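Local coordinates for protein CopN (Chlamydia pneumoniae, PDB 4NRH) that probably acts as a gatekeeper of type III secretion, binding a chaperone in a complex that directs the secretion of translocator proteins, at residues 41-46 / 80-85; 193-198 / 278-283; 216-221 / 256-261. All coordinates share one frame; numbering follows the deposited sequence.

Contact 1: 41-46 / 80-85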
loop_
_atom_site.group_PDB
_atom_site.type_symbol
_atom_site.label_atom_id
_atom_site.label_comp_id
_atom_site.label_asym_id
_atom_site.label_seq_id
_atom_site.Cartn_x
_atom_site.Cartn_y
_atom_site.Cartn_z
ATOM N N ILE A 41 -18.620 -43.377 16.346
ATOM C CA ILE A 41 -19.935 -42.842 16.681
ATOM C C ILE A 41 -21.037 -43.834 16.322
ATOM O O ILE A 41 -21.233 -44.165 15.153
ATOM C CB ILE A 41 -20.198 -41.506 15.961
ATOM C CG1 ILE A 41 -19.108 -40.492 16.311
ATOM C CG2 ILE A 41 -21.568 -40.960 16.327
ATOM C CD1 ILE A 41 -19.102 -39.275 15.419
ATOM N N GLY A 42 -21.752 -44.307 17.339
ATOM C CA GLY A 42 -22.818 -45.272 17.145
ATOM C C GLY A 42 -24.120 -44.650 16.679
ATOM O O GLY A 42 -24.307 -43.436 16.767
ATOM N N ASP A 43 -25.018 -45.491 16.173
ATOM C CA ASP A 43 -26.314 -45.049 15.666
ATOM C C ASP A 43 -27.150 -44.352 16.735
ATOM O O ASP A 43 -27.976 -43.493 16.429
ATOM C CB ASP A 43 -27.094 -46.239 15.100
ATOM C CG ASP A 43 -26.468 -46.800 13.839
ATOM O OD1 ASP A 43 -25.560 -46.148 13.284
ATOM O OD2 ASP A 43 -26.885 -47.892 13.402
ATOM N N ASP A 44 -26.930 -44.730 17.990
ATOM C CA ASP A 44 -27.735 -44.231 19.098
ATOM C C ASP A 44 -27.036 -43.111 19.863
ATOM O O ASP A 44 -27.413 -42.789 20.989
ATOM C CB ASP A 44 -28.082 -45.376 20.052
ATOM C CG ASP A 44 -26.850 -46.066 20.609
ATOM O OD1 ASP A 44 -25.759 -45.913 20.017
ATOM O OD2 ASP A 44 -26.971 -46.760 21.640
ATOM N N ALA A 45 -26.018 -42.518 19.245
ATOM C CA ALA A 45 -25.255 -41.452 19.883
ATOM C C ALA A 45 -26.049 -40.151 19.962
ATOM O O ALA A 45 -26.698 -39.747 18.998
ATOM C CB ALA A 45 -23.948 -41.222 19.141
ATOM N N SER A 46 -25.987 -39.501 21.119
ATOM C CA SER A 46 -26.632 -38.209 21.316
ATOM C C SER A 46 -25.728 -37.096 20.795
ATOM O O SER A 46 -24.530 -37.315 20.607
ATOM C CB SER A 46 -26.953 -37.992 22.798
ATOM O OG SER A 46 -25.768 -37.917 23.572
ATOM N N GLY A 80 -31.047 -42.470 10.054
ATOM C CA GLY A 80 -31.749 -41.200 10.089
ATOM C C GLY A 80 -31.634 -40.496 11.427
ATOM O O GLY A 80 -31.402 -39.288 11.485
ATOM N N LYS A 81 -31.805 -41.259 12.502
ATOM C CA LYS A 81 -31.734 -40.720 13.856
ATOM C C LYS A 81 -30.361 -40.114 14.141
ATOM O O LYS A 81 -30.257 -39.055 14.758
ATOM C CB LYS A 81 -32.051 -41.813 14.878
ATOM C CG LYS A 81 -33.483 -42.328 14.808
ATOM C CD LYS A 81 -34.495 -41.288 15.263
ATOM C CE LYS A 81 -34.524 -41.161 16.776
ATOM N NZ LYS A 81 -35.688 -40.352 17.234
ATOM N N LEU A 82 -29.313 -40.800 13.693
ATOM C CA LEU A 82 -27.946 -40.319 13.860
ATOM C C LEU A 82 -27.737 -39.001 13.119
ATOM O O LEU A 82 -27.143 -38.065 13.657
ATOM C CB LEU A 82 -26.940 -41.360 13.365
ATOM C CG LEU A 82 -25.613 -41.532 14.118
ATOM C CD1 LEU A 82 -24.481 -41.829 13.141
ATOM C CD2 LEU A 82 -25.272 -40.334 14.998
ATOM N N LYS A 83 -28.222 -38.937 11.882
ATOM C CA LYS A 83 -28.063 -37.743 11.057
ATOM C C LYS A 83 -28.701 -36.526 11.716
ATOM O O LYS A 83 -28.131 -35.436 11.701
ATOM C CB LYS A 83 -28.660 -37.960 9.665
ATOM C CG LYS A 83 -28.547 -36.742 8.758
ATOM C CD LYS A 83 -28.520 -37.129 7.289
ATOM C CE LYS A 83 -28.354 -35.903 6.405
ATOM N NZ LYS A 83 -27.328 -36.115 5.347
ATOM N N GLU A 84 -29.881 -36.719 12.297
ATOM C CA GLU A 84 -30.558 -35.651 13.023
ATOM C C GLU A 84 -29.712 -35.191 14.206
ATOM O O GLU A 84 -29.585 -33.993 14.465
ATOM C CB GLU A 84 -31.937 -36.110 13.504
ATOM C CG GLU A 84 -32.684 -35.060 14.311
ATOM C CD GLU A 84 -33.970 -35.589 14.916
ATOM O OE1 GLU A 84 -34.228 -36.806 14.805
ATOM O OE2 GLU A 84 -34.721 -34.785 15.507
ATOM N N ALA A 85 -29.137 -36.153 14.921
ATOM C CA ALA A 85 -28.293 -35.857 16.072
ATOM C C ALA A 85 -27.020 -35.126 15.653
ATOM O O ALA A 85 -26.542 -34.239 16.360
ATOM C CB ALA A 85 -27.948 -37.138 16.818
#
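L82 reaches out from helix 80-97 into the curve of the 41-46 backbone, and its isobutyl group meets peptide oxygens as much as carbon. Its branch point CG lies 3.5 Å from G42 O and 3.8 Å from D43 O, two successive carbonyl oxygens. Methyl CD2 of L82 comes 4.0 Å from I41 CG2, the two side chains crossing at about a right angle, and lies more loosely, at 4.4 Å, against A45 CB. I41 offers this branch because CG2 stands anti to the backbone N, while the ethyl arm falls beside it (chi1 -57°). One helical turn on, A85 sets its CB 3.6 Å from A45 O, a second, smaller footing on the same loop. No hydrogen bond crosses between the two segments. Here, in the all-helical HrpJ-like region, the link between helices 31-40 and 47-57 packs on a later helix. A type I turn shapes the link: A45 N donates to G42 O at 3.1 Å, so the oxygen beside L82 CG is held from within its own loop. Immediately after it, S46 serves as N-cap of helix 47-57, its OG accepting from D49 N. Helix 47-57 also packs on both segments, with I50 touching both I41 and A85, L53 touching I41, and P47 touching A85.

Contact 2: 193-198 / 278-283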
loop_
_atom_site.group_PDB
_atom_site.type_symbol
_atom_site.label_atom_id
_atom_site.label_comp_id
_atom_site.label_asym_id
_atom_site.label_seq_id
_atom_site.Cartn_x
_atom_site.Cartn_y
_atom_site.Cartn_z
ATOM N N GLN A 193 2.928 -3.216 5.083
ATOM C CA GLN A 193 3.788 -3.747 4.031
ATOM C C GLN A 193 4.748 -2.681 3.510
ATOM O O GLN A 193 5.878 -2.984 3.132
ATOM C CB GLN A 193 2.948 -4.305 2.881
ATOM C CG GLN A 193 2.124 -5.527 3.253
ATOM C CD GLN A 193 1.463 -6.172 2.050
ATOM O OE1 GLN A 193 0.906 -5.488 1.191
ATOM N NE2 GLN A 193 1.526 -7.497 1.981
ATOM N N ALA A 194 4.290 -1.433 3.496
ATOM C CA ALA A 194 5.132 -0.314 3.089
ATOM C C ALA A 194 6.239 -0.087 4.113
ATOM O O ALA A 194 7.404 0.097 3.757
ATOM C CB ALA A 194 4.299 0.947 2.913
ATOM N N VAL A 195 5.860 -0.099 5.387
ATOM C CA VAL A 195 6.806 0.040 6.488
ATOM C C VAL A 195 7.864 -1.065 6.462
ATOM O O VAL A 195 9.047 -0.812 6.698
ATOM C CB VAL A 195 6.073 0.030 7.850
ATOM C CG1 VAL A 195 7.056 -0.140 8.997
ATOM C CG2 VAL A 195 5.266 1.307 8.023
ATOM N N LEU A 196 7.433 -2.284 6.148
ATOM C CA LEU A 196 8.331 -3.436 6.095
ATOM C C LEU A 196 9.446 -3.282 5.061
ATOM O O LEU A 196 10.539 -3.816 5.241
ATOM C CB LEU A 196 7.540 -4.714 5.806
ATOM C CG LEU A 196 6.709 -5.279 6.960
ATOM C CD1 LEU A 196 5.896 -6.475 6.496
ATOM C CD2 LEU A 196 7.610 -5.657 8.124
ATOM N N THR A 197 9.164 -2.568 3.975
ATOM C CA THR A 197 10.160 -2.347 2.930
ATOM C C THR A 197 11.380 -1.607 3.471
ATOM O O THR A 197 12.506 -1.854 3.039
ATOM C CB THR A 197 9.579 -1.554 1.746
ATOM O OG1 THR A 197 9.217 -0.237 2.180
ATOM C CG2 THR A 197 8.351 -2.255 1.182
ATOM N N SER A 198 11.150 -0.698 4.415
ATOM C CA SER A 198 12.237 0.043 5.043
ATOM C C SER A 198 13.117 -0.879 5.877
ATOM O O SER A 198 14.339 -0.871 5.742
ATOM C CB SER A 198 11.690 1.169 5.919
ATOM O OG SER A 198 10.911 2.071 5.160
ATOM N N SER A 278 6.593 3.790 -2.084
ATOM C CA SER A 278 6.031 5.117 -2.305
ATOM C C SER A 278 4.899 5.404 -1.325
ATOM O O SER A 278 4.598 6.560 -1.025
ATOM C CB SER A 278 5.525 5.249 -3.743
ATOM O OG SER A 278 4.355 4.477 -3.950
ATOM N N ARG A 279 4.274 4.340 -0.832
ATOM C CA ARG A 279 3.158 4.446 0.102
ATOM C C ARG A 279 3.587 5.036 1.447
ATOM O O ARG A 279 2.758 5.536 2.207
ATOM C CB ARG A 279 2.519 3.070 0.305
ATOM C CG ARG A 279 1.148 3.100 0.954
ATOM C CD ARG A 279 0.569 1.701 1.057
ATOM N NE ARG A 279 -0.711 1.690 1.758
ATOM C CZ ARG A 279 -1.885 1.880 1.167
ATOM N NH1 ARG A 279 -1.944 2.100 -0.140
ATOM N NH2 ARG A 279 -3.001 1.851 1.882
ATOM N N LEU A 280 4.884 4.975 1.732
ATOM C CA LEU A 280 5.444 5.543 2.957
ATOM C C LEU A 280 5.213 7.047 3.074
ATOM O O LEU A 280 5.197 7.595 4.176
ATOM C CB LEU A 280 6.945 5.262 3.032
ATOM C CG LEU A 280 7.382 3.838 3.357
ATOM C CD1 LEU A 280 8.893 3.779 3.421
ATOM C CD2 LEU A 280 6.767 3.383 4.668
ATOM N N PHE A 281 5.034 7.709 1.936
ATOM C CA PHE A 281 4.908 9.161 1.913
ATOM C C PHE A 281 3.478 9.592 1.597
ATOM O O PHE A 281 2.917 9.216 0.568
ATOM C CB PHE A 281 5.885 9.759 0.897
ATOM C CG PHE A 281 7.313 9.329 1.108
ATOM C CD1 PHE A 281 7.793 8.164 0.532
ATOM C CD2 PHE A 281 8.168 10.085 1.894
ATOM C CE1 PHE A 281 9.102 7.764 0.729
ATOM C CE2 PHE A 281 9.478 9.689 2.093
ATOM C CZ PHE A 281 9.944 8.527 1.511
ATOM N N SER A 282 2.897 10.384 2.493
ATOM C CA SER A 282 1.517 10.835 2.350
ATOM C C SER A 282 1.374 11.976 1.346
ATOM O O SER A 282 0.262 12.312 0.938
ATOM C CB SER A 282 0.962 11.270 3.708
ATOM O OG SER A 282 1.786 12.263 4.294
ATOM N N SER A 283 2.494 12.572 0.955
ATOM C CA SER A 283 2.475 13.619 -0.061
ATOM C C SER A 283 3.783 13.687 -0.839
ATOM O O SER A 283 4.860 13.464 -0.285
ATOM C CB SER A 283 2.181 14.976 0.581
ATOM O OG SER A 283 3.361 15.560 1.101
#
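The peptide group joining A194 to V195 presents one of its faces to L280: methyl CD2 of the leucine sits over it, 3.5 Å from A194 O and 3.7 Å from V195 N. A second flat group, the F281 ring, has S278 O at its edge and in its plane, and turns to Y233 and I237 of helix 226-237. The third is the R279 guanidinium, carried by a chain extended from CG to NE back along the preceding turns of helix 179-215, past T187 and R190. Its NE donates to N191 OD1, while its terminal nitrogens also reach the chaperone subunit: NH2 forms a salt bridge with D29 of that chain and NH1 a hydrogen bond with F27 O of that chain.

The rest of the contact is close packing, mostly apolar. A194 CB touches R279 CB at 3.8 Å and L280 CD2 at 3.9 Å, meeting the root of R279 and the tip of L280. The V195 branch CG2 adds a looser touch to the same methyl at 4.2 Å. On the other leucine branch, CD1 approaches S198 OG at 3.2 Å, a tight fit for a methyl and a hydroxyl. That hydroxyl stands anti to the carbonyl carbon (chi1 -59°), and its hydrogen-bond partner is H234 NE2.

The contact thus joins the middle of the long helix 179-215 to the short 3-10 turn 278-280, in the connection leading to helix 284-301. No hydrogen bond links the two segments directly. Adhesion here is therefore by van der Waals contact through L280 and A194, whereas the polar ends of R279, Q193 and S278 all have partners in the chaperone, which makes this junction part of the binding interface.

Contact 3: 216-221 / 256-261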
loop_
_atom_site.group_PDB
_atom_site.type_symbol
_atom_site.label_atom_id
_atom_site.label_comp_id
_atom_site.label_asym_id
_atom_site.label_seq_id
_atom_site.Cartn_x
_atom_site.Cartn_y
_atom_site.Cartn_z
ATOM N N GLU A 216 37.820 1.288 7.649
ATOM C CA GLU A 216 38.663 2.476 7.740
ATOM C C GLU A 216 38.932 2.873 9.192
ATOM O O GLU A 216 39.284 4.017 9.479
ATOM C CB GLU A 216 38.032 3.644 6.979
ATOM C CG GLU A 216 36.539 3.811 7.202
ATOM C CD GLU A 216 35.972 4.988 6.433
ATOM O OE1 GLU A 216 36.632 6.048 6.399
ATOM O OE2 GLU A 216 34.868 4.854 5.862
ATOM N N GLY A 217 38.759 1.918 10.101
ATOM C CA GLY A 217 39.110 2.112 11.496
ATOM C C GLY A 217 38.164 3.000 12.282
ATOM O O GLY A 217 38.518 3.497 13.351
ATOM N N ILE A 218 36.962 3.207 11.757
ATOM C CA ILE A 218 35.964 4.017 12.448
ATOM C C ILE A 218 35.042 3.156 13.308
ATOM O O ILE A 218 34.364 2.261 12.805
ATOM C CB ILE A 218 35.120 4.836 11.456
ATOM C CG1 ILE A 218 36.019 5.790 10.667
ATOM C CG2 ILE A 218 34.037 5.612 12.192
ATOM C CD1 ILE A 218 35.278 6.618 9.646
ATOM N N GLN A 219 35.024 3.436 14.606
ATOM C CA GLN A 219 34.187 2.697 15.542
ATOM C C GLN A 219 32.758 3.233 15.550
ATOM O O GLN A 219 32.541 4.445 15.565
ATOM C CB GLN A 219 34.783 2.761 16.951
ATOM C CG GLN A 219 33.854 2.275 18.055
ATOM C CD GLN A 219 33.832 0.763 18.189
ATOM O OE1 GLN A 219 33.576 0.042 17.225
ATOM N NE2 GLN A 219 34.103 0.276 19.395
ATOM N N THR A 220 31.787 2.325 15.540
ATOM C CA THR A 220 30.382 2.707 15.579
ATOM C C THR A 220 29.765 2.278 16.910
ATOM O O THR A 220 30.245 1.335 17.537
ATOM C CB THR A 220 29.595 2.078 14.409
ATOM O OG1 THR A 220 29.781 0.656 14.412
ATOM C CG2 THR A 220 30.071 2.644 13.083
ATOM N N PRO A 221 28.703 2.975 17.348
ATOM C CA PRO A 221 28.048 2.641 18.619
ATOM C C PRO A 221 27.480 1.224 18.649
ATOM O O PRO A 221 26.908 0.762 17.660
ATOM C CB PRO A 221 26.923 3.678 18.717
ATOM C CG PRO A 221 27.387 4.817 17.878
ATOM C CD PRO A 221 28.130 4.190 16.741
ATOM N N GLY A 256 26.397 8.796 16.319
ATOM C CA GLY A 256 27.465 9.595 16.896
ATOM C C GLY A 256 27.917 10.738 16.005
ATOM O O GLY A 256 27.223 11.108 15.058
ATOM N N ASP A 257 29.082 11.302 16.313
ATOM C CA ASP A 257 29.516 12.554 15.696
ATOM C C ASP A 257 30.604 12.414 14.629
ATOM O O ASP A 257 31.049 13.418 14.071
ATOM C CB ASP A 257 30.000 13.519 16.780
ATOM C CG ASP A 257 28.880 13.979 17.691
ATOM O OD1 ASP A 257 27.754 14.186 17.191
ATOM O OD2 ASP A 257 29.126 14.135 18.905
ATOM N N ASP A 258 31.045 11.190 14.353
ATOM C CA ASP A 258 32.049 10.981 13.312
ATOM C C ASP A 258 31.480 11.380 11.952
ATOM O O ASP A 258 30.400 10.933 11.571
ATOM C CB ASP A 258 32.524 9.527 13.292
ATOM C CG ASP A 258 33.565 9.269 12.219
ATOM O OD1 ASP A 258 33.178 8.976 11.069
ATOM O OD2 ASP A 258 34.771 9.366 12.528
ATOM N N VAL A 259 32.216 12.219 11.229
ATOM C CA VAL A 259 31.717 12.811 9.990
ATOM C C VAL A 259 31.422 11.773 8.903
ATOM O O VAL A 259 30.414 11.878 8.203
ATOM C CB VAL A 259 32.712 13.871 9.442
ATOM C CG1 VAL A 259 34.105 13.281 9.243
ATOM C CG2 VAL A 259 32.182 14.500 8.159
ATOM N N ASP A 260 32.282 10.769 8.771
ATOM C CA ASP A 260 32.069 9.716 7.784
ATOM C C ASP A 260 30.880 8.841 8.166
ATOM O O ASP A 260 30.166 8.333 7.303
ATOM C CB ASP A 260 33.326 8.859 7.627
ATOM C CG ASP A 260 34.516 9.652 7.128
ATOM O OD1 ASP A 260 34.525 10.024 5.936
ATOM O OD2 ASP A 260 35.443 9.904 7.926
ATOM N N SER A 261 30.677 8.670 9.469
ATOM C CA SER A 261 29.557 7.888 9.977
ATOM C C SER A 261 28.240 8.604 9.705
ATOM O O SER A 261 27.288 8.004 9.206
ATOM C CB SER A 261 29.720 7.625 11.475
ATOM O OG SER A 261 30.884 6.860 11.733
HETATM O O HOH W 1 30.912 5.977 14.437
#
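The carboxylate of E216 stands near that of D260, with E216 OE1 4.3 Å from D260 OD2, a pairing of like charges between solvent-exposed residues. G217, with positive phi, is the C-prime residue of a Schellman motif that ends helix 179-215; G217 N bonds to K214 O and I218 N to L213 O. I218 then carries the contact. Its CD1 lies 3.5 Å from D258 OD1 and 3.6 Å from D260 CB, while CG2, anti to the backbone N, meets S261 OG at 3.4 Å. The isoleucine thus spans the first turn of helix 259-272, crossing D260 at about a right angle. Q219 contributes its carbonyl: a water donates to Q219 O at 2.5 Å and is also bonded to S261 OG at 2.8 Å. P221 finishes the segment with CG 4.4 Å from G256 N.

D258 is the N-cap of this helix, OD1 accepting from S261 N (3.0 Å, 146°) through its anti lone pair, and I218 packs directly on that capping carboxylate. The helix N terminus would tend to stabilise the charges of D258 and D260, whereas E216 could at most modestly raise the pKa of D260, an effect softened by solvent exposure.

Overall arrangement
From the N terminus, contact 1 closes first: 80-85 returns to 41-46 across 33 mostly helical residues, tying the link between helices 31-40 and 47-57 to helix 80-97. Contact 2 then opens on helix 179-215. Contact 3 starts just beyond that helix and closes at 256-261, joining its end to the start of helix 259-272, before 278-283 completes contact 2 by bringing the connection ahead of helix 284-301 onto helix 179-215. The smaller loop therefore nests within the larger, and none cross. Contacts 2 and 3 share one side of the chain's centre, their centres about 29 Å apart; contact 1 lies opposite, its centre about 76 Å from that of contact 3, in this elongated protein.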